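Side-chain contacts in VP4 protein (Tellina virus 1, PDB 3P06), which probably acts as a serine protease that cuts the birnavirus polyprotein into its final products, captured here as an intramolecular acyl-enzyme: residues 74-79 / 105-110; 121-126 / 167-172. All coordinates share one frame; numbering follows the deposited sequence.

Contact 1: 74-79 / 105-110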
loop_
_atom_site.group_PDB
_atom_site.type_symbol
_atom_site.label_atom_id
_atom_site.label_comp_id
_atom_site.label_asym_id
_atom_site.label_seq_id
_atom_site.Cartn_x
_atom_site.Cartn_y
_atom_site.Cartn_z
ATOM N N GLY A 74 -1.648 -14.229 6.676
ATOM C CA GLY A 74 -2.537 -13.606 7.654
ATOM C C GLY A 74 -3.589 -12.689 6.994
ATOM O O GLY A 74 -3.850 -12.786 5.759
ATOM N N ALA A 75 -4.202 -11.812 7.785
ATOM C CA ALA A 75 -5.206 -10.862 7.251
ATOM C C ALA A 75 -4.498 -9.554 6.915
ATOM O O ALA A 75 -3.617 -9.124 7.685
ATOM C CB ALA A 75 -6.347 -10.654 8.261
ATOM N N ILE A 76 -4.808 -8.949 5.761
ATOM C CA ILE A 76 -4.230 -7.653 5.388
ATOM C C ILE A 76 -5.451 -6.844 4.960
ATOM O O ILE A 76 -6.325 -7.374 4.272
ATOM C CB ILE A 76 -3.257 -7.742 4.188
ATOM C CG1 ILE A 76 -1.981 -8.550 4.495
ATOM C CG2 ILE A 76 -2.893 -6.273 3.642
ATOM C CD1 ILE A 76 -0.937 -7.814 5.389
ATOM N N THR A 77 -5.560 -5.596 5.409
ATOM C CA THR A 77 -6.610 -4.705 4.929
ATOM C C THR A 77 -5.869 -3.560 4.279
ATOM O O THR A 77 -4.936 -3.063 4.894
ATOM C CB THR A 77 -7.436 -4.172 6.106
ATOM O OG1 THR A 77 -8.005 -5.306 6.764
ATOM C CG2 THR A 77 -8.622 -3.179 5.613
ATOM N N VAL A 78 -6.258 -3.177 3.040
ATOM C CA VAL A 78 -5.626 -2.072 2.343
ATOM C C VAL A 78 -6.531 -0.884 2.561
ATOM O O VAL A 78 -7.721 -0.934 2.176
ATOM C CB VAL A 78 -5.444 -2.453 0.842
ATOM C CG1 VAL A 78 -4.628 -1.470 0.146
ATOM C CG2 VAL A 78 -4.613 -3.806 0.787
ATOM N N LEU A 79 -6.024 0.170 3.215
ATOM C CA LEU A 79 -6.903 1.306 3.569
ATOM C C LEU A 79 -6.236 2.560 3.082
ATOM O O LEU A 79 -5.029 2.668 3.134
ATOM C CB LEU A 79 -7.069 1.391 5.123
ATOM C CG LEU A 79 -7.954 0.321 5.774
ATOM C CD1 LEU A 79 -7.878 0.439 7.313
ATOM C CD2 LEU A 79 -9.437 0.470 5.333
ATOM N N ALA A 105 3.084 -5.723 -3.514
ATOM C CA ALA A 105 4.391 -5.771 -2.858
ATOM C C ALA A 105 4.291 -5.269 -1.393
ATOM O O ALA A 105 4.840 -5.907 -0.511
ATOM C CB ALA A 105 5.456 -4.987 -3.631
ATOM N N ALA A 106 3.562 -4.175 -1.133
ATOM C CA ALA A 106 3.367 -3.685 0.233
ATOM C C ALA A 106 2.621 -4.731 1.141
ATOM O O ALA A 106 2.992 -4.960 2.299
ATOM C CB ALA A 106 2.568 -2.337 0.220
ATOM N N ALA A 107 1.570 -5.324 0.600
ATOM C CA ALA A 107 0.757 -6.313 1.319
ATOM C C ALA A 107 1.612 -7.553 1.639
ATOM O O ALA A 107 1.498 -8.118 2.742
ATOM C CB ALA A 107 -0.424 -6.723 0.486
ATOM N N CYS A 108 2.450 -7.991 0.699
ATOM C CA CYS A 108 3.381 -9.114 1.013
ATOM C C CYS A 108 4.402 -8.719 2.083
ATOM O O CYS A 108 4.761 -9.530 2.964
ATOM C CB CYS A 108 4.146 -9.570 -0.235
ATOM S SG CYS A 108 3.035 -10.375 -1.425
ATOM N N ALA A 109 4.963 -7.523 1.945
ATOM C CA ALA A 109 5.929 -7.040 2.926
ATOM C C ALA A 109 5.261 -6.825 4.300
ATOM O O ALA A 109 5.856 -7.174 5.313
ATOM C CB ALA A 109 6.659 -5.787 2.448
ATOM N N ALA A 110 4.020 -6.337 4.347
ATOM C CA ALA A 110 3.296 -6.118 5.607
ATOM C C ALA A 110 2.993 -7.487 6.246
ATOM O O ALA A 110 3.063 -7.633 7.502
ATOM C CB ALA A 110 2.017 -5.400 5.402
#
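Two torsions of Ile76 set this meeting with Ala107 and Ala110: chi1 of -66° lays CG1 beside the backbone N and CG2 anti to it, and chi2 of -75° then turns CD1 onto the helix. The arrangement is a helix-on-sheet contact in the peptidase S50 fold, in which strand 75-81 of the mixed sheet meets helix 104-111. It illustrates how one branched side chain can span almost a turn of helix when the helix face offers only methyl groups. Ala107 and Ala110, three residues apart, direct their CB atoms toward the strand. Ile76 CG2 faces Ala107 CB at 4.0 Å, while the CG1-CD1 arm passes over the Ala107 carbonyl oxygen to reach Ala110 CB. With only alanines on the helix side, the backbones come close, 6.6 Å between Ile76 CA and Ala107 CA. No hydrogen bond crosses the contact, which is buried and apolar. Ala29 of the neighbouring strand 21-31 touches all three residues, so the sheet extends the same apolar surface beneath the helix. At the far end of the isoleucine, CD1 lies 3.8 Å from Ala110 CB and 3.6 Å from the carbonyl oxygen Ala107 O.

Contact 2: 121-126 / 167-172. With SO4 (sulfate ion), chain B.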
loop_
_atom_site.group_PDB
_atom_site.type_symbol
_atom_site.label_atom_id
_atom_site.label_comp_id
_atom_site.label_asym_id
_atom_site.label_seq_id
_atom_site.Cartn_x
_atom_site.Cartn_y
_atom_site.Cartn_z
ATOM N N LEU A 121 9.232 3.856 4.683
ATOM C CA LEU A 121 9.560 3.540 3.335
ATOM C C LEU A 121 8.264 3.155 2.658
ATOM O O LEU A 121 7.470 2.395 3.222
ATOM C CB LEU A 121 10.503 2.338 3.310
ATOM C CG LEU A 121 11.041 1.912 1.933
ATOM C CD1 LEU A 121 12.068 2.867 1.443
ATOM C CD2 LEU A 121 11.623 0.495 1.924
HETATM N N MSE A 122 8.028 3.640 1.459
HETATM C CA MSE A 122 6.805 3.265 0.758
HETATM C C MSE A 122 7.199 2.184 -0.225
HETATM O O MSE A 122 8.372 2.127 -0.675
HETATM C CB MSE A 122 6.240 4.460 -0.007
HETATM C CG MSE A 122 5.839 5.607 0.945
HETATM SE SE MSE A 122 4.913 6.978 -0.170
HETATM C CE MSE A 122 3.161 6.158 0.044
ATOM N N VAL A 123 6.242 1.344 -0.588
ATOM C CA VAL A 123 6.594 0.259 -1.494
ATOM C C VAL A 123 5.584 0.159 -2.646
ATOM O O VAL A 123 4.400 0.255 -2.409
ATOM C CB VAL A 123 6.669 -1.065 -0.672
ATOM C CG1 VAL A 123 6.792 -2.281 -1.601
ATOM C CG2 VAL A 123 7.867 -1.006 0.379
ATOM N N THR A 124 6.015 -0.021 -3.883
ATOM C CA THR A 124 5.036 -0.193 -4.980
ATOM C C THR A 124 5.444 -1.385 -5.846
ATOM O O THR A 124 6.646 -1.575 -6.129
ATOM C CB THR A 124 4.876 1.141 -5.885
ATOM O OG1 THR A 124 3.758 1.028 -6.793
ATOM C CG2 THR A 124 6.094 1.387 -6.734
ATOM N N GLY A 125 4.446 -2.114 -6.351
ATOM C CA GLY A 125 4.660 -3.093 -7.399
ATOM C C GLY A 125 3.704 -4.271 -7.271
ATOM O O GLY A 125 3.192 -4.545 -6.190
ATOM N N ALA A 126 3.478 -4.960 -8.382
ATOM C CA ALA A 126 2.650 -6.127 -8.443
ATOM C C ALA A 126 3.576 -7.311 -8.164
ATOM O O ALA A 126 4.789 -7.195 -8.321
ATOM C CB ALA A 126 2.016 -6.245 -9.836
ATOM N N GLU A 167 12.105 -11.754 -1.357
ATOM C CA GLU A 167 13.189 -11.857 -0.374
ATOM C C GLU A 167 13.983 -10.535 -0.183
ATOM O O GLU A 167 14.244 -10.120 0.966
ATOM C CB GLU A 167 14.123 -13.055 -0.644
ATOM C CG GLU A 167 15.079 -13.336 0.502
ATOM C CD GLU A 167 14.408 -13.175 1.905
ATOM O OE1 GLU A 167 13.289 -13.740 2.165
ATOM O OE2 GLU A 167 15.004 -12.459 2.756
ATOM N N GLN A 168 14.328 -9.864 -1.284
ATOM C CA GLN A 168 14.994 -8.538 -1.163
ATOM C C GLN A 168 14.114 -7.473 -0.515
ATOM O O GLN A 168 14.594 -6.671 0.281
ATOM C CB GLN A 168 15.446 -7.985 -2.491
ATOM C CG GLN A 168 16.643 -8.714 -3.054
ATOM C CD GLN A 168 16.716 -8.519 -4.547
ATOM O OE1 GLN A 168 15.875 -7.816 -5.148
ATOM N NE2 GLN A 168 17.693 -9.127 -5.159
ATOM N N LEU A 169 12.830 -7.471 -0.860
ATOM C CA LEU A 169 11.917 -6.493 -0.315
ATOM C C LEU A 169 11.798 -6.704 1.212
ATOM O O LEU A 169 11.806 -5.728 1.984
ATOM C CB LEU A 169 10.551 -6.649 -1.001
ATOM C CG LEU A 169 9.414 -5.808 -0.427
ATOM C CD1 LEU A 169 9.687 -4.343 -0.508
ATOM C CD2 LEU A 169 8.130 -6.142 -1.117
ATOM N N ARG A 170 11.689 -7.972 1.653
ATOM C CA ARG A 170 11.686 -8.258 3.115
ATOM C C ARG A 170 12.895 -7.708 3.873
ATOM O O ARG A 170 12.745 -7.210 4.992
ATOM C CB ARG A 170 11.542 -9.756 3.428
ATOM C CG ARG A 170 10.236 -10.278 2.947
ATOM C CD ARG A 170 10.010 -11.691 3.400
ATOM N NE ARG A 170 8.793 -12.152 2.747
ATOM C CZ ARG A 170 8.750 -13.042 1.754
ATOM N NH1 ARG A 170 9.870 -13.626 1.311
ATOM N NH2 ARG A 170 7.559 -13.369 1.243
ATOM N N GLN A 171 14.081 -7.818 3.280
ATOM C CA GLN A 171 15.310 -7.331 3.912
ATOM C C GLN A 171 15.268 -5.798 4.044
ATOM O O GLN A 171 15.639 -5.246 5.057
ATOM C CB GLN A 171 16.546 -7.773 3.114
ATOM C CG GLN A 171 16.937 -9.286 3.238
ATOM C CD GLN A 171 17.182 -9.738 4.696
ATOM O OE1 GLN A 171 18.284 -9.631 5.210
ATOM N NE2 GLN A 171 16.136 -10.257 5.349
ATOM N N VAL A 172 14.799 -5.127 2.999
ATOM C CA VAL A 172 14.781 -3.686 2.912
ATOM C C VAL A 172 13.761 -3.063 3.845
ATOM O O VAL A 172 13.991 -1.985 4.318
ATOM C CB VAL A 172 14.474 -3.275 1.457
ATOM C CG1 VAL A 172 13.779 -1.970 1.384
ATOM C CG2 VAL A 172 15.772 -3.289 0.580
HETATM S S SO4 B . 3.928 0.490 -10.353
HETATM O O1 SO4 B . 4.355 -0.551 -9.453
HETATM O O2 SO4 B . 4.803 1.644 -10.142
HETATM O O3 SO4 B . 4.083 -0.023 -11.698
HETATM O O4 SO4 B . 2.547 0.892 -10.254
#
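Leu169 reaches from helix 166-173 to Val123 at the edge of the three-stranded parallel sheet, a helix-on-strand contact of the peptidase S50 fold that shows how two aliphatic pairs can join such elements without a hydrogen bond. Followed outward, the leucine leaves the helix with CB directed toward the strand, and CG stands anti to the backbone N (chi1 173°), extending the branch away from its own helix. CD1 is the principal contact atom, lying against both valine methyls, 3.7 Å from Val123 CG1 and 3.9 Å from Val123 CG2; CD2 joins more loosely, 4.1 Å from Val123 CG1. The two side chains meet at a slant.

One turn on, Val172 crosses Leu121 at about a right angle; Leu121 CD2 and Val172 CG1 approach more tightly than usual for carbons, so their exact spacing is doubtful. Ala154 of strand 153-155 backs both Leu121 and Val123. Thr124 turns to the predicted active site: its hydroxyl is hydrogen-bonded to Lys141, the predicted active-site lysine. A sulfate, probably from the crystallisation liquor, also accepts hydrogen bonds from Lys141 NZ, Leu136 N and Leu137 N. Its O1 is 3.2 Å from Thr124 OG1 and 3.3 Å from Gly125 CA.

How the contacts relate
Of the four segments, 74-79 on strand 75-81 comes first from the N terminus, and contact 1 closes a loop of 25 residues when the chain arrives at helix 104-111; Ser102, the predicted nucleophile, lies within that loop. The chain then passes into 121-126, and 40 residues later helix 166-173 closes contact 2; the loop between them holds Lys141, the predicted active-site lysine. The loops stand in series, neither nested nor crossed. Helix 104-111 meets the mixed sheet in contact 1 and turns other residues to both segments of contact 2: Ala105 CB packs 3.6 Å from Val123 CG1, Ala105 N probably donates to Gly125 O, and Ala109 touches Leu169. Lying between strand 75-81 and the pair of strand 122-123 and helix 166-173, it ties them together.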